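Local coordinates for protein arabinogalactan endo-1,4-beta-galactosidase (Ignisphaera aggregans, PDB 7OSK) that probably hydrolyses internal beta-1,4-galactosidic linkages of galactans through its calcium-binding, TIM-barrel catalytic domain of glycosyl hydrolase family 53, at residues Gly211-Ala216 with Ser251-Asp256. Numbering follows the deposited sequence.
Sequences GLLKAA and SGVSFD
Lys-214 reaches from helix 206-223 to the turn that ends helix 238-250, where its NZ donates a hydrogen bond to the carbonyl O of Ser-251 at 2.7 Å. The ammonium group lies in the carbonyl plane, with a C=O...N angle of 153°. With CG beside the backbone N (chi1 -77°), the chain, extended beyond CG, carries NZ across to the turn. The acceptor belongs to a Schellman motif: Gly-252 leaves the helix with positive phi (92°), and a CB at these backbone angles would press on the carbonyl O of Ser-251 and also run into Lys-214 NZ. Lys-214 CE passes 3.5 Å from Gly-252 C. An alanine in place of Lys-214 would probably leave the Ser-251 carbonyl without this donor and uncover the backbone of the turn. Ser-251 OG has its own partners, Arg-247 O and Trp-206 NE1.

Leu-213 CD2 meets Val-253 CG1 at 4.2 Å, and the lysine's CG lies equally far from Val-253 CG2.

Val-210 and Ile-217 of the same helix 206-223 also touch Val-253, and Leu-248 of helix 238-250 touches both Leu-213 and Val-253. The contact ties helix 206-223 to the loop that leads from helix 238-250 into strand 257-261 of the (beta/alpha)8 barrel, away from the calcium site.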
loop_
_atom_site.group_PDB
_atom_site.type_symbol
_atom_site.label_atom_id
_atom_site.label_comp_id
_atom_site.label_asym_id
_atom_site.label_seq_id
_atom_site.Cartn_x
_atom_site.Cartn_y
_atom_site.Cartn_z
ATOM N N GLY A 211 -3.874 -17.152 15.606
ATOM C CA GLY A 211 -5.250 -17.590 15.478
ATOM C C GLY A 211 -6.064 -16.606 14.660
ATOM O O GLY A 211 -6.836 -17.002 13.788
ATOM N N LEU A 212 -5.888 -15.318 14.942
ATOM C CA LEU A 212 -6.594 -14.270 14.216
ATOM C C LEU A 212 -6.072 -14.149 12.791
ATOM O O LEU A 212 -6.838 -13.909 11.859
ATOM C CB LEU A 212 -6.455 -12.928 14.941
ATOM C CG LEU A 212 -7.179 -12.824 16.287
ATOM C CD1 LEU A 212 -6.829 -11.522 16.992
ATOM C CD2 LEU A 212 -8.683 -12.937 16.101
ATOM N N LEU A 213 -4.765 -14.313 12.626
ATOM C CA LEU A 213 -4.154 -14.228 11.308
ATOM C C LEU A 213 -4.650 -15.377 10.436
ATOM O O LEU A 213 -5.012 -15.178 9.277
ATOM C CB LEU A 213 -2.628 -14.254 11.423
ATOM C CG LEU A 213 -1.820 -13.380 10.459
ATOM C CD1 LEU A 213 -2.240 -11.920 10.528
ATOM C CD2 LEU A 213 -0.339 -13.509 10.772
ATOM N N LYS A 214 -4.679 -16.579 11.005
ATOM C CA LYS A 214 -5.184 -17.754 10.301
ATOM C C LYS A 214 -6.670 -17.631 9.977
ATOM O O LYS A 214 -7.115 -18.044 8.908
ATOM C CB LYS A 214 -4.946 -19.015 11.132
ATOM C CG LYS A 214 -3.515 -19.529 11.105
ATOM C CD LYS A 214 -3.378 -20.802 11.927
ATOM C CE LYS A 214 -1.984 -21.394 11.813
ATOM N NZ LYS A 214 -1.825 -22.605 12.662
ATOM N N ALA A 215 -7.431 -17.067 10.911
ATOM C CA ALA A 215 -8.877 -16.925 10.758
ATOM C C ALA A 215 -9.235 -16.089 9.535
ATOM O O ALA A 215 -10.151 -16.429 8.783
ATOM C CB ALA A 215 -9.473 -16.305 12.004
ATOM N N ALA A 216 -8.516 -14.989 9.347
ATOM C CA ALA A 216 -8.719 -14.140 8.182
ATOM C C ALA A 216 -8.373 -14.896 6.908
ATOM O O ALA A 216 -9.107 -14.837 5.925
ATOM C CB ALA A 216 -7.884 -12.884 8.291
ATOM N N SER A 251 4.408 -21.492 12.637
ATOM C CA SER A 251 3.119 -21.475 13.330
ATOM C C SER A 251 1.980 -21.998 12.454
ATOM O O SER A 251 0.838 -22.097 12.906
ATOM C CB SER A 251 2.788 -20.059 13.804
ATOM O OG SER A 251 3.698 -19.626 14.799
ATOM N N GLY A 252 2.294 -22.328 11.205
ATOM C CA GLY A 252 1.310 -22.877 10.291
ATOM C C GLY A 252 0.609 -21.822 9.459
ATOM O O GLY A 252 -0.310 -22.134 8.699
ATOM N N VAL A 253 1.036 -20.572 9.601
ATOM C CA VAL A 253 0.457 -19.485 8.822
ATOM C C VAL A 253 0.877 -19.617 7.363
ATOM O O VAL A 253 2.052 -19.458 7.025
ATOM C CB VAL A 253 0.880 -18.099 9.363
ATOM C CG1 VAL A 253 0.323 -16.979 8.487
ATOM C CG2 VAL A 253 0.408 -17.927 10.795
ATOM N N SER A 254 -0.093 -19.916 6.505
ATOM C CA SER A 254 0.162 -20.074 5.081
ATOM C C SER A 254 -0.082 -18.762 4.345
ATOM O O SER A 254 -1.171 -18.191 4.413
ATOM C CB SER A 254 -0.717 -21.184 4.498
ATOM O OG SER A 254 -2.090 -20.922 4.725
ATOM N N PHE A 255 0.946 -18.288 3.652
ATOM C CA PHE A 255 0.844 -17.076 2.852
ATOM C C PHE A 255 1.789 -17.179 1.667
ATOM O O PHE A 255 2.668 -18.039 1.646
ATOM C CB PHE A 255 1.161 -15.837 3.691
ATOM C CG PHE A 255 2.551 -15.825 4.250
ATOM C CD1 PHE A 255 2.880 -16.616 5.338
ATOM C CD2 PHE A 255 3.529 -15.023 3.691
ATOM C CE1 PHE A 255 4.158 -16.611 5.856
ATOM C CE2 PHE A 255 4.811 -15.012 4.205
ATOM C CZ PHE A 255 5.125 -15.806 5.290
ATOM N N ASP A 256 1.612 -16.298 0.688
ATOM C CA ASP A 256 2.343 -16.389 -0.571
ATOM C C ASP A 256 3.362 -15.267 -0.733
ATOM O O ASP A 256 4.444 -15.482 -1.280
ATOM C CB ASP A 256 1.364 -16.370 -1.748
ATOM C CG ASP A 256 0.302 -17.449 -1.640
ATOM O OD1 ASP A 256 0.625 -18.629 -1.898
ATOM O OD2 ASP A 256 -0.856 -17.116 -1.307
#